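Local coordinates for protein lactate dehydrogenase (Eimeria maxima, PDB 6CT6) that probably interconverts pyruvate and lactate using NAD(H), and binds NADH together with the substrate analogue oxamate, at residues K11-G16 / D79-T84; A85-I90 / P105-I110; I130-D135 / G185-N190. One frame throughout, in Å; residues are numbered along the deposited sequence.

Contact 1: K11-G16 / D79-T84. With NAI (1,4-dihydronicotinamide adenine dinucleotide), chain D.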
loop_
_atom_site.group_PDB
_atom_site.type_symbol
_atom_site.label_atom_id
_atom_site.label_comp_id
_atom_site.label_asym_id
_atom_site.label_seq_id
_atom_site.Cartn_x
_atom_site.Cartn_y
_atom_site.Cartn_z
ATOM N N LYS B 11 -15.681 -12.741 -1.142
ATOM C CA LYS B 11 -15.951 -11.589 -0.286
ATOM C C LYS B 11 -14.957 -11.612 0.871
ATOM O O LYS B 11 -14.984 -12.524 1.705
ATOM C CB LYS B 11 -17.398 -11.610 0.203
ATOM C CG LYS B 11 -18.428 -11.758 -0.923
ATOM C CD LYS B 11 -18.261 -10.684 -2.005
ATOM C CE LYS B 11 -19.211 -10.861 -3.184
ATOM N NZ LYS B 11 -19.754 -12.236 -3.348
ATOM N N ILE B 12 -14.076 -10.614 0.909
ATOM C CA ILE B 12 -12.988 -10.534 1.878
ATOM C C ILE B 12 -13.322 -9.426 2.868
ATOM O O ILE B 12 -13.458 -8.260 2.478
ATOM C CB ILE B 12 -11.644 -10.266 1.184
ATOM C CG1 ILE B 12 -11.352 -11.354 0.146
ATOM C CG2 ILE B 12 -10.510 -10.170 2.207
ATOM C CD1 ILE B 12 -10.444 -10.890 -0.968
ATOM N N ALA B 13 -13.438 -9.781 4.145
ATOM C CA ALA B 13 -13.782 -8.829 5.198
ATOM C C ALA B 13 -12.538 -8.498 6.012
ATOM O O ALA B 13 -11.937 -9.386 6.625
ATOM C CB ALA B 13 -14.879 -9.388 6.104
ATOM N N LEU B 14 -12.164 -7.223 6.026
ATOM C CA LEU B 14 -11.001 -6.747 6.768
ATOM C C LEU B 14 -11.504 -6.046 8.031
ATOM O O LEU B 14 -12.025 -4.929 7.974
ATOM C CB LEU B 14 -10.155 -5.825 5.895
ATOM C CG LEU B 14 -9.717 -6.424 4.550
ATOM C CD1 LEU B 14 -8.803 -5.471 3.790
ATOM C CD2 LEU B 14 -9.041 -7.785 4.715
ATOM N N VAL B 15 -11.360 -6.717 9.173
ATOM C CA VAL B 15 -11.796 -6.182 10.460
ATOM C C VAL B 15 -10.625 -5.390 11.031
ATOM O O VAL B 15 -9.717 -5.949 11.650
ATOM C CB VAL B 15 -12.264 -7.290 11.407
ATOM C CG1 VAL B 15 -12.557 -6.732 12.798
ATOM C CG2 VAL B 15 -13.511 -7.951 10.849
ATOM N N GLY B 16 -10.666 -4.076 10.836
ATOM C CA GLY B 16 -9.543 -3.203 11.108
ATOM C C GLY B 16 -9.097 -2.544 9.821
ATOM O O GLY B 16 -8.685 -3.235 8.882
ATOM N N ASP B 79 -16.281 -14.659 2.978
ATOM C CA ASP B 79 -15.571 -15.921 2.809
ATOM C C ASP B 79 -14.283 -15.965 3.618
ATOM O O ASP B 79 -13.881 -17.039 4.075
ATOM C CB ASP B 79 -15.255 -16.156 1.328
ATOM C CG ASP B 79 -16.504 -16.232 0.468
ATOM O OD1 ASP B 79 -17.366 -17.091 0.745
ATOM O OD2 ASP B 79 -16.630 -15.422 -0.477
ATOM N N VAL B 80 -13.631 -14.821 3.802
ATOM C CA VAL B 80 -12.413 -14.722 4.598
ATOM C C VAL B 80 -12.513 -13.473 5.465
ATOM O O VAL B 80 -13.027 -12.439 5.026
ATOM C CB VAL B 80 -11.153 -14.672 3.707
ATOM C CG1 VAL B 80 -9.899 -14.464 4.547
ATOM C CG2 VAL B 80 -11.029 -15.945 2.881
ATOM N N VAL B 81 -12.022 -13.573 6.699
ATOM C CA VAL B 81 -11.934 -12.443 7.619
ATOM C C VAL B 81 -10.479 -12.326 8.057
ATOM O O VAL B 81 -9.893 -13.304 8.540
ATOM C CB VAL B 81 -12.858 -12.615 8.838
ATOM C CG1 VAL B 81 -12.741 -11.418 9.778
ATOM C CG2 VAL B 81 -14.311 -12.802 8.408
ATOM N N ILE B 82 -9.896 -11.141 7.884
ATOM C CA ILE B 82 -8.535 -10.857 8.337
ATOM C C ILE B 82 -8.615 -9.745 9.377
ATOM O O ILE B 82 -9.111 -8.649 9.085
ATOM C CB ILE B 82 -7.603 -10.466 7.178
ATOM C CG1 ILE B 82 -7.743 -11.452 6.009
ATOM C CG2 ILE B 82 -6.163 -10.455 7.664
ATOM C CD1 ILE B 82 -6.914 -11.092 4.778
ATOM N N ILE B 83 -8.113 -10.020 10.581
ATOM C CA ILE B 83 -8.328 -9.172 11.753
ATOM C C ILE B 83 -7.053 -8.398 12.056
ATOM O O ILE B 83 -6.002 -8.996 12.327
ATOM C CB ILE B 83 -8.750 -9.994 12.981
ATOM C CG1 ILE B 83 -10.059 -10.736 12.721
ATOM C CG2 ILE B 83 -8.907 -9.090 14.209
ATOM C CD1 ILE B 83 -10.317 -11.871 13.699
ATOM N N THR B 84 -7.152 -7.070 12.040
ATOM C CA THR B 84 -6.111 -6.201 12.572
ATOM C C THR B 84 -6.656 -5.254 13.638
ATOM O O THR B 84 -5.971 -4.296 14.014
ATOM C CB THR B 84 -5.451 -5.404 11.441
ATOM O OG1 THR B 84 -6.430 -4.611 10.763
ATOM C CG2 THR B 84 -4.757 -6.332 10.445
HETATM P PA NAI D . -3.588 0.442 13.291
HETATM O O1A NAI D . -3.775 1.164 14.607
HETATM O O2A NAI D . -3.101 1.207 12.083
HETATM O O5B NAI D . -4.997 -0.235 12.917
HETATM C C5B NAI D . -5.805 -0.843 13.920
HETATM C C4B NAI D . -7.252 -0.485 13.626
HETATM O O4B NAI D . -8.160 -1.299 14.372
HETATM C C3B NAI D . -7.568 0.963 13.989
HETATM O O3B NAI D . -7.960 1.672 12.812
HETATM C C2B NAI D . -8.707 0.874 14.988
HETATM O O2B NAI D . -9.663 1.925 14.838
HETATM C C1B NAI D . -9.294 -0.478 14.631
HETATM N N9A NAI D . -10.182 -1.075 15.652
HETATM C C8A NAI D . -10.175 -0.928 16.993
HETATM N N7A NAI D . -11.181 -1.658 17.547
HETATM C C5A NAI D . -11.843 -2.271 16.548
HETATM C C6A NAI D . -12.995 -3.184 16.409
HETATM N N6A NAI D . -13.680 -3.611 17.489
HETATM N N1A NAI D . -13.343 -3.581 15.163
HETATM C C2A NAI D . -12.676 -3.174 14.066
HETATM N N3A NAI D . -11.625 -2.345 14.124
HETATM C C4A NAI D . -11.177 -1.876 15.308
HETATM O O3 NAI D . -2.619 -0.827 13.547
HETATM P PN NAI D . -1.881 -1.692 12.397
HETATM O O1N NAI D . -0.555 -1.042 12.082
HETATM O O2N NAI D . -2.866 -1.978 11.287
HETATM O O5D NAI D . -1.579 -3.055 13.200
HETATM C C5D NAI D . -2.671 -3.845 13.658
HETATM C C4D NAI D . -2.208 -4.997 14.540
HETATM O O4D NAI D . -1.325 -5.874 13.828
HETATM C C3D NAI D . -1.443 -4.494 15.754
HETATM O O3D NAI D . -1.881 -5.217 16.907
HETATM C C2D NAI D . -0.001 -4.816 15.436
HETATM O O2D NAI D . 0.809 -4.987 16.599
HETATM C C1D NAI D . -0.178 -6.105 14.651
HETATM N N1N NAI D . 0.973 -6.553 13.856
HETATM C C2N NAI D . 1.122 -7.877 13.779
HETATM C C3N NAI D . 2.139 -8.469 13.064
HETATM C C7N NAI D . 2.205 -9.968 13.064
HETATM O O7N NAI D . 1.240 -10.602 13.463
HETATM N N7N NAI D . 3.308 -10.578 12.651
HETATM C C4N NAI D . 3.146 -7.639 12.314
HETATM C C5N NAI D . 2.884 -6.211 12.470
HETATM C C6N NAI D . 1.812 -5.727 13.219
HETATM O O HOH W 1 -18.585 -15.419 -2.823
HETATM O O HOH W 2 -7.920 -5.879 8.708
#

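Contact 2: A85-I90 / P105-I110. With NAI (1,4-dihydronicotinamide adenine dinucleotide), chain D.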
loop_
_atom_site.group_PDB
_atom_site.type_symbol
_atom_site.label_atom_id
_atom_site.label_comp_id
_atom_site.label_asym_id
_atom_site.label_seq_id
_atom_site.Cartn_x
_atom_site.Cartn_y
_atom_site.Cartn_z
ATOM N N ALA B 85 -7.869 -5.501 14.128
ATOM C CA ALA B 85 -8.502 -4.614 15.095
ATOM C C ALA B 85 -7.701 -4.539 16.389
ATOM O O ALA B 85 -7.109 -5.525 16.835
ATOM C CB ALA B 85 -9.921 -5.101 15.395
ATOM N N GLY B 86 -7.697 -3.362 16.998
ATOM C CA GLY B 86 -7.061 -3.176 18.285
ATOM C C GLY B 86 -6.715 -1.729 18.537
ATOM O O GLY B 86 -6.652 -0.900 17.626
ATOM N N ILE B 87 -6.506 -1.421 19.814
ATOM C CA ILE B 87 -5.851 -0.177 20.206
ATOM C C ILE B 87 -4.349 -0.412 20.144
ATOM O O ILE B 87 -3.836 -1.359 20.751
ATOM C CB ILE B 87 -6.281 0.256 21.617
ATOM C CG1 ILE B 87 -7.809 0.268 21.763
ATOM C CG2 ILE B 87 -5.699 1.627 21.954
ATOM C CD1 ILE B 87 -8.524 1.283 20.891
ATOM N N THR B 88 -3.635 0.438 19.407
ATOM C CA THR B 88 -2.216 0.217 19.163
ATOM C C THR B 88 -1.310 1.266 19.792
ATOM O O THR B 88 -0.089 1.174 19.634
ATOM C CB THR B 88 -1.943 0.143 17.656
ATOM O OG1 THR B 88 -2.189 1.417 17.051
ATOM C CG2 THR B 88 -2.835 -0.908 17.010
ATOM N N LYS B 89 -1.858 2.249 20.503
ATOM C CA LYS B 89 -1.025 3.163 21.271
ATOM C C LYS B 89 -1.756 3.571 22.542
ATOM O O LYS B 89 -2.976 3.758 22.537
ATOM C CB LYS B 89 -0.639 4.415 20.472
ATOM C CG LYS B 89 0.345 5.315 21.218
ATOM C CD LYS B 89 0.642 6.611 20.481
ATOM C CE LYS B 89 1.678 7.434 21.234
ATOM N NZ LYS B 89 1.239 7.766 22.620
ATOM N N ILE B 90 -0.997 3.703 23.623
ATOM C CA ILE B 90 -1.530 4.130 24.912
ATOM C C ILE B 90 -1.530 5.656 24.930
ATOM O O ILE B 90 -0.476 6.262 24.684
ATOM C CB ILE B 90 -0.696 3.571 26.071
ATOM C CG1 ILE B 90 -0.690 2.037 26.025
ATOM C CG2 ILE B 90 -1.239 4.059 27.412
ATOM C CD1 ILE B 90 0.310 1.396 26.972
ATOM N N PRO B 105 -4.631 -6.313 27.861
ATOM C CA PRO B 105 -5.934 -6.270 28.546
ATOM C C PRO B 105 -7.019 -5.608 27.724
ATOM O O PRO B 105 -8.194 -5.973 27.847
ATOM C CB PRO B 105 -5.632 -5.468 29.821
ATOM C CG PRO B 105 -4.157 -5.550 29.993
ATOM C CD PRO B 105 -3.597 -5.585 28.611
ATOM N N VAL B 106 -6.653 -4.636 26.895
ATOM C CA VAL B 106 -7.632 -3.925 26.081
ATOM C C VAL B 106 -8.003 -4.746 24.855
ATOM O O VAL B 106 -9.183 -4.939 24.541
ATOM C CB VAL B 106 -7.072 -2.546 25.683
ATOM C CG1 VAL B 106 -8.087 -1.768 24.854
ATOM C CG2 VAL B 106 -6.666 -1.765 26.921
ATOM N N ASN B 107 -6.995 -5.255 24.152
ATOM C CA ASN B 107 -7.235 -5.897 22.869
ATOM C C ASN B 107 -7.830 -7.292 23.018
ATOM O O ASN B 107 -8.487 -7.768 22.089
ATOM C CB ASN B 107 -5.927 -5.924 22.076
ATOM C CG ASN B 107 -5.540 -4.544 21.562
ATOM O OD1 ASN B 107 -6.410 -3.732 21.241
ATOM N ND2 ASN B 107 -4.244 -4.264 21.505
ATOM N N ILE B 108 -7.647 -7.948 24.168
ATOM C CA ILE B 108 -8.325 -9.222 24.394
ATOM C C ILE B 108 -9.837 -9.030 24.341
ATOM O O ILE B 108 -10.567 -9.882 23.825
ATOM C CB ILE B 108 -7.878 -9.855 25.728
ATOM C CG1 ILE B 108 -8.419 -11.283 25.848
ATOM C CG2 ILE B 108 -8.327 -9.024 26.923
ATOM C CD1 ILE B 108 -7.527 -12.312 25.204
ATOM N N LYS B 109 -10.332 -7.904 24.865
ATOM C CA LYS B 109 -11.772 -7.662 24.849
ATOM C C LYS B 109 -12.259 -7.329 23.445
ATOM O O LYS B 109 -13.371 -7.709 23.063
ATOM C CB LYS B 109 -12.137 -6.543 25.828
ATOM C CG LYS B 109 -11.892 -6.906 27.285
ATOM C CD LYS B 109 -12.718 -6.050 28.234
ATOM C CE LYS B 109 -12.421 -6.400 29.684
ATOM N NZ LYS B 109 -12.706 -7.827 30.005
ATOM N N ILE B 110 -11.443 -6.620 22.661
ATOM C CA ILE B 110 -11.801 -6.351 21.271
ATOM C C ILE B 110 -11.872 -7.653 20.484
ATOM O O ILE B 110 -12.796 -7.868 19.691
ATOM C CB ILE B 110 -10.801 -5.358 20.647
ATOM C CG1 ILE B 110 -10.965 -3.980 21.291
ATOM C CG2 ILE B 110 -10.993 -5.268 19.132
ATOM C CD1 ILE B 110 -9.869 -2.992 20.939
HETATM P PA NAI D . -3.588 0.442 13.291
HETATM O O1A NAI D . -3.775 1.164 14.607
HETATM O O2A NAI D . -3.101 1.207 12.083
HETATM O O5B NAI D . -4.997 -0.235 12.917
HETATM C C5B NAI D . -5.805 -0.843 13.920
HETATM C C4B NAI D . -7.252 -0.485 13.626
HETATM O O4B NAI D . -8.160 -1.299 14.372
HETATM C C3B NAI D . -7.568 0.963 13.989
HETATM O O3B NAI D . -7.960 1.672 12.812
HETATM C C2B NAI D . -8.707 0.874 14.988
HETATM O O2B NAI D . -9.663 1.925 14.838
HETATM C C1B NAI D . -9.294 -0.478 14.631
HETATM N N9A NAI D . -10.182 -1.075 15.652
HETATM C C8A NAI D . -10.175 -0.928 16.993
HETATM N N7A NAI D . -11.181 -1.658 17.547
HETATM C C5A NAI D . -11.843 -2.271 16.548
HETATM C C6A NAI D . -12.995 -3.184 16.409
HETATM N N6A NAI D . -13.680 -3.611 17.489
HETATM N N1A NAI D . -13.343 -3.581 15.163
HETATM C C2A NAI D . -12.676 -3.174 14.066
HETATM N N3A NAI D . -11.625 -2.345 14.124
HETATM C C4A NAI D . -11.177 -1.876 15.308
HETATM O O3 NAI D . -2.619 -0.827 13.547
HETATM P PN NAI D . -1.881 -1.692 12.397
HETATM O O1N NAI D . -0.555 -1.042 12.082
HETATM O O2N NAI D . -2.866 -1.978 11.287
HETATM O O5D NAI D . -1.579 -3.055 13.200
HETATM C C5D NAI D . -2.671 -3.845 13.658
HETATM C C4D NAI D . -2.208 -4.997 14.540
HETATM O O4D NAI D . -1.325 -5.874 13.828
HETATM C C3D NAI D . -1.443 -4.494 15.754
HETATM O O3D NAI D . -1.881 -5.217 16.907
HETATM C C2D NAI D . -0.001 -4.816 15.436
HETATM O O2D NAI D . 0.809 -4.987 16.599
HETATM C C1D NAI D . -0.178 -6.105 14.651
HETATM N N1N NAI D . 0.973 -6.553 13.856
HETATM C C2N NAI D . 1.122 -7.877 13.779
HETATM C C3N NAI D . 2.139 -8.469 13.064
HETATM C C7N NAI D . 2.205 -9.968 13.064
HETATM O O7N NAI D . 1.240 -10.602 13.463
HETATM N N7N NAI D . 3.308 -10.578 12.651
HETATM C C4N NAI D . 3.146 -7.639 12.314
HETATM C C5N NAI D . 2.884 -6.211 12.470
HETATM C C6N NAI D . 1.812 -5.727 13.219
#

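Contact 3: I130-D135 / G185-N190. With NAI (1,4-dihydronicotinamide adenine dinucleotide), chain D; OXM (oxamic acid), chain F.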
loop_
_atom_site.group_PDB
_atom_site.type_symbol
_atom_site.label_atom_id
_atom_site.label_comp_id
_atom_site.label_asym_id
_atom_site.label_seq_id
_atom_site.Cartn_x
_atom_site.Cartn_y
_atom_site.Cartn_z
ATOM N N ILE B 130 -4.105 -11.104 12.929
ATOM C CA ILE B 130 -2.800 -10.458 12.889
ATOM C C ILE B 130 -2.544 -9.746 14.216
ATOM O O ILE B 130 -1.392 -9.616 14.642
ATOM C CB ILE B 130 -2.706 -9.483 11.699
ATOM C CG1 ILE B 130 -2.909 -10.232 10.376
ATOM C CG2 ILE B 130 -1.356 -8.775 11.690
ATOM C CD1 ILE B 130 -3.060 -9.324 9.164
ATOM N N THR B 131 -3.608 -9.302 14.889
ATOM C CA THR B 131 -3.463 -8.474 16.086
ATOM C C THR B 131 -2.579 -9.148 17.135
ATOM O O THR B 131 -2.753 -10.330 17.450
ATOM C CB THR B 131 -4.843 -8.174 16.679
ATOM O OG1 THR B 131 -5.639 -7.475 15.716
ATOM C CG2 THR B 131 -4.728 -7.328 17.948
ATOM N N ASN B 132 -1.639 -8.379 17.686
ATOM C CA ASN B 132 -0.708 -8.866 18.714
ATOM C C ASN B 132 -1.265 -8.748 20.138
ATOM O O ASN B 132 -2.154 -7.931 20.387
ATOM C CB ASN B 132 0.609 -8.091 18.640
ATOM C CG ASN B 132 1.570 -8.661 17.620
ATOM O OD1 ASN B 132 1.674 -9.876 17.455
ATOM N ND2 ASN B 132 2.285 -7.778 16.929
ATOM N N PRO B 133 -0.744 -9.559 21.082
ATOM C CA PRO B 133 0.188 -10.678 20.898
ATOM C C PRO B 133 -0.469 -11.825 20.143
ATOM O O PRO B 133 -1.467 -12.397 20.582
ATOM C CB PRO B 133 0.553 -11.086 22.330
ATOM C CG PRO B 133 -0.541 -10.560 23.169
ATOM C CD PRO B 133 -0.981 -9.294 22.508
ATOM N N LEU B 134 0.136 -12.150 19.004
ATOM C CA LEU B 134 -0.547 -12.912 17.964
ATOM C C LEU B 134 -1.100 -14.229 18.498
ATOM O O LEU B 134 -2.268 -14.565 18.269
ATOM C CB LEU B 134 0.430 -13.146 16.810
ATOM C CG LEU B 134 -0.054 -13.645 15.449
ATOM C CD1 LEU B 134 0.274 -15.116 15.303
ATOM C CD2 LEU B 134 -1.539 -13.391 15.225
ATOM N N ASP B 135 -0.282 -14.977 19.237
ATOM C CA ASP B 135 -0.612 -16.371 19.511
ATOM C C ASP B 135 -1.726 -16.519 20.542
ATOM O O ASP B 135 -2.457 -17.516 20.511
ATOM C CB ASP B 135 0.647 -17.114 19.953
ATOM C CG ASP B 135 1.746 -17.052 18.907
ATOM O OD1 ASP B 135 1.730 -17.886 17.975
ATOM O OD2 ASP B 135 2.614 -16.159 19.008
ATOM N N GLY B 185 7.511 -20.880 16.350
ATOM C CA GLY B 185 7.358 -20.549 17.753
ATOM C C GLY B 185 6.423 -19.382 17.989
ATOM O O GLY B 185 5.389 -19.255 17.325
ATOM N N VAL B 186 6.777 -18.530 18.938
ATOM C CA VAL B 186 5.971 -17.367 19.282
ATOM C C VAL B 186 6.405 -16.208 18.403
ATOM O O VAL B 186 7.597 -16.038 18.122
ATOM C CB VAL B 186 6.116 -17.015 20.776
ATOM C CG1 VAL B 186 7.512 -16.457 21.074
ATOM C CG2 VAL B 186 5.041 -16.025 21.199
ATOM N N HIS B 187 5.442 -15.400 17.961
ATOM C CA HIS B 187 5.776 -14.130 17.324
ATOM C C HIS B 187 6.188 -13.170 18.433
ATOM O O HIS B 187 5.425 -12.312 18.887
ATOM C CB HIS B 187 4.614 -13.592 16.501
ATOM C CG HIS B 187 4.951 -12.347 15.741
ATOM N ND1 HIS B 187 5.981 -12.293 14.825
ATOM C CD2 HIS B 187 4.415 -11.104 15.777
ATOM C CE1 HIS B 187 6.056 -11.074 14.323
ATOM N NE2 HIS B 187 5.117 -10.333 14.883
ATOM N N GLY B 188 7.422 -13.338 18.884
ATOM C CA GLY B 188 7.924 -12.554 19.987
ATOM C C GLY B 188 9.412 -12.745 20.150
ATOM O O GLY B 188 10.092 -13.250 19.254
ATOM N N ASP B 189 9.911 -12.346 21.321
ATOM C CA ASP B 189 11.352 -12.367 21.556
ATOM C C ASP B 189 11.918 -13.780 21.495
ATOM O O ASP B 189 13.095 -13.961 21.164
ATOM C CB ASP B 189 11.669 -11.727 22.906
ATOM C CG ASP B 189 11.505 -10.221 22.889
ATOM O OD1 ASP B 189 11.931 -9.589 21.898
ATOM O OD2 ASP B 189 10.947 -9.667 23.860
ATOM N N ASN B 190 11.108 -14.790 21.806
ATOM C CA ASN B 190 11.555 -16.175 21.778
ATOM C C ASN B 190 11.303 -16.853 20.433
ATOM O O ASN B 190 11.355 -18.088 20.361
ATOM C CB ASN B 190 10.874 -16.971 22.897
ATOM C CG ASN B 190 11.406 -16.620 24.277
ATOM O OD1 ASN B 190 12.503 -17.031 24.654
ATOM N ND2 ASN B 190 10.629 -15.859 25.035
HETATM P PA NAI D . -3.588 0.442 13.291
HETATM O O1A NAI D . -3.775 1.164 14.607
HETATM O O2A NAI D . -3.101 1.207 12.083
HETATM O O5B NAI D . -4.997 -0.235 12.917
HETATM C C5B NAI D . -5.805 -0.843 13.920
HETATM C C4B NAI D . -7.252 -0.485 13.626
HETATM O O4B NAI D . -8.160 -1.299 14.372
HETATM C C3B NAI D . -7.568 0.963 13.989
HETATM O O3B NAI D . -7.960 1.672 12.812
HETATM C C2B NAI D . -8.707 0.874 14.988
HETATM O O2B NAI D . -9.663 1.925 14.838
HETATM C C1B NAI D . -9.294 -0.478 14.631
HETATM N N9A NAI D . -10.182 -1.075 15.652
HETATM C C8A NAI D . -10.175 -0.928 16.993
HETATM N N7A NAI D . -11.181 -1.658 17.547
HETATM C C5A NAI D . -11.843 -2.271 16.548
HETATM C C6A NAI D . -12.995 -3.184 16.409
HETATM N N6A NAI D . -13.680 -3.611 17.489
HETATM N N1A NAI D . -13.343 -3.581 15.163
HETATM C C2A NAI D . -12.676 -3.174 14.066
HETATM N N3A NAI D . -11.625 -2.345 14.124
HETATM C C4A NAI D . -11.177 -1.876 15.308
HETATM O O3 NAI D . -2.619 -0.827 13.547
HETATM P PN NAI D . -1.881 -1.692 12.397
HETATM O O1N NAI D . -0.555 -1.042 12.082
HETATM O O2N NAI D . -2.866 -1.978 11.287
HETATM O O5D NAI D . -1.579 -3.055 13.200
HETATM C C5D NAI D . -2.671 -3.845 13.658
HETATM C C4D NAI D . -2.208 -4.997 14.540
HETATM O O4D NAI D . -1.325 -5.874 13.828
HETATM C C3D NAI D . -1.443 -4.494 15.754
HETATM O O3D NAI D . -1.881 -5.217 16.907
HETATM C C2D NAI D . -0.001 -4.816 15.436
HETATM O O2D NAI D . 0.809 -4.987 16.599
HETATM C C1D NAI D . -0.178 -6.105 14.651
HETATM N N1N NAI D . 0.973 -6.553 13.856
HETATM C C2N NAI D . 1.122 -7.877 13.779
HETATM C C3N NAI D . 2.139 -8.469 13.064
HETATM C C7N NAI D . 2.205 -9.968 13.064
HETATM O O7N NAI D . 1.240 -10.602 13.463
HETATM N N7N NAI D . 3.308 -10.578 12.651
HETATM C C4N NAI D . 3.146 -7.639 12.314
HETATM C C5N NAI D . 2.884 -6.211 12.470
HETATM C C6N NAI D . 1.812 -5.727 13.219
HETATM C C1 OXM F . 5.473 -6.571 14.637
HETATM N N1 OXM F . 5.509 -5.187 15.089
HETATM O O1 OXM F . 4.710 -7.339 15.130
HETATM C C2 OXM F . 6.418 -7.043 13.529
HETATM O O2 OXM F . 7.087 -8.098 13.678
HETATM O O3 OXM F . 6.526 -6.384 12.463
HETATM O O HOH W 3 3.397 -17.469 15.698
#

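Contact 1: K11-G16 / D79-T84
The carboxylate of Asp79 is the flat side-chain group of this contact, and the backbone N of Lys11 donates to its OD2 at 2.9 Å, on the anti side and tilted 18° from the carboxylate plane, with an N-H...O angle of 159°. The carboxylate swings over because CG of Asp79 stands anti to its own carbonyl carbon, chi1 -61°. In return Asp79 N donates to Lys11 O at 2.8 Å, so the two residues grip each other through both backbone and side chain. The Lys11 ammonium takes no direct part in this; its bent chain carries NZ to the carbonyl oxygens of Asn7 and Arg9.

From here the strands 11-15 and 80-83 run parallel as central neighbours in the Rossmann-type NAD-binding sheet. The ladder includes a nearly straight bond from Ala13 N to Val80 O, 2.8 Å. Of the two sheet faces, one carries Ile12, Leu14, Val80 and Ile82, with Leu14 and Ile82 side by side and CD2 of Leu14 3.9 Å from CD1 of Ile82; helices 19-31 and 244-259 pack on it. The other carries Ala13, Val15, Val81 and Ile83, where CG2 of Val15 meets CG1 of Val81 obliquely at 3.7 Å and Leu75 lies over Ala13 and Val15.

At the C-terminal end, Gly16, the first glycine of a GxGxxG sequence, comes close to Thr84, but its O and Thr84 OG1 are badly angled for a bond. A water fills the role instead, donating to Gly16 O at 2.8 Å and also binding Ile82 O and Thr84 OG1. NADH lies against this end: Val15 CG1 is 3.8 Å from its adenine C2A, and Thr84 O is 3.3 Å from its C5D.

Contact 2: A85-I90 / P105-I110
The carboxamide of Asn107 is turned toward the backbone of Ile87 and grips both its N-H and its C=O. OD1 accepts Ile87 N at 2.7 Å, in the plane of the side-chain carbonyl and on a lone pair, though the bond is bent to 141° at the hydrogen. ND2 returns a straighter bond of 3.0 Å to Ile87 O, which lies almost in the amide plane. Two bonds to one residue fix the rotation of the amide; CG, anti to the carbonyl carbon of Asn107 (chi1 -72°), presents it to the loop. Having no side chain, Gly86 lets OD1 come within 3.1 Å of its CA.

Around this polar grip the aliphatic groups cross one another. Ile87 lays its CG1 against Val106 CG1 at 3.7 Å, the two side chains meeting obliquely, whereas it stands roughly at right angles to Ile110. CG2 of Ile110 reaches Ala85 CB and also N6A of the NADH adenine, 3.6 Å away, while Ala85 CB lies 3.5 Å from adenine C4A, so both segments line the adenine pocket. Farther along the loop, Thr88 OG1 donates to phosphate oxygen O1A at 2.9 Å.

The loop leaves strand 80-83 and the chain then enters helix 104-121, whose Asn107 and Ile108 pack on helix 134-145, with Ile108 also touching helix 303-328.

Contact 3: I130-D135 / G185-N190
Asn132 and His187 come together edge to edge: the carboxamide and the imidazole are nearly coplanar, 18° apart, and OD1 of Asn132 sits at the ring edge, 3.4 Å from CD2. The histidine reaches this spot with CG anti to its backbone N (chi1 -175°), extending the ring away from the 185-190 backbone toward the ligands. Its NE2 then donates to oxamate O1 at 3.0 Å, again at the edge, while the nicotinamide amide nitrogen N7N lies over one ring face. Asn132 ND2 gives its own bond to the same O1 at 3.1 Å and another to the ribose O2D at 3.2 Å, so the amide ties substrate analogue and cofactor together.

This is the seam between the NAD-binding and C-terminal domains of the lactate/malate dehydrogenase family, where oxamate binds. A cis peptide joins Asn132 to Pro133, which occupies the N-cap position of helix 134-145. ND1 of His187 is hydrogen-bonded to Asp160, consistent with the His-Asp pair of lactate dehydrogenases.

On the backbone side of the histidine, Asp135 takes the main-chain N-H: OD2 accepts His187 N on its syn lone pair, 3.1 Å and 160°. Val186 turns CG2 anti to its backbone N, which sets that methyl 3.3 Å from the same OD2. The other oxygen, OD1, is hydrogen-bonded to Ser268 and accepts from a water that also donates to Gly185 O.

Read from the N terminus, the three contacts follow one another in series; none nests within or crosses another. Contact 1 pairs the first strand with strand 80-83, closing a long loop that carries strands 35-39 and 66-69. Contact 2 opens at once and closes a short loop of 14 residues, bringing the loop after strand 80-83 onto helix 104-121. Contact 3 then spans 49 residues and joins the NAD-binding domain to the C-terminal domain. The contacts also touch one another: Val15 O packs on Ala85 CB between contacts 1 and 2, Ala85 O and Thr131 OG1 are hydrogen-bonded between contacts 2 and 3, and Ile83 O probably accepts from Ile130 N between contacts 1 and 3. All three touch the same NADH.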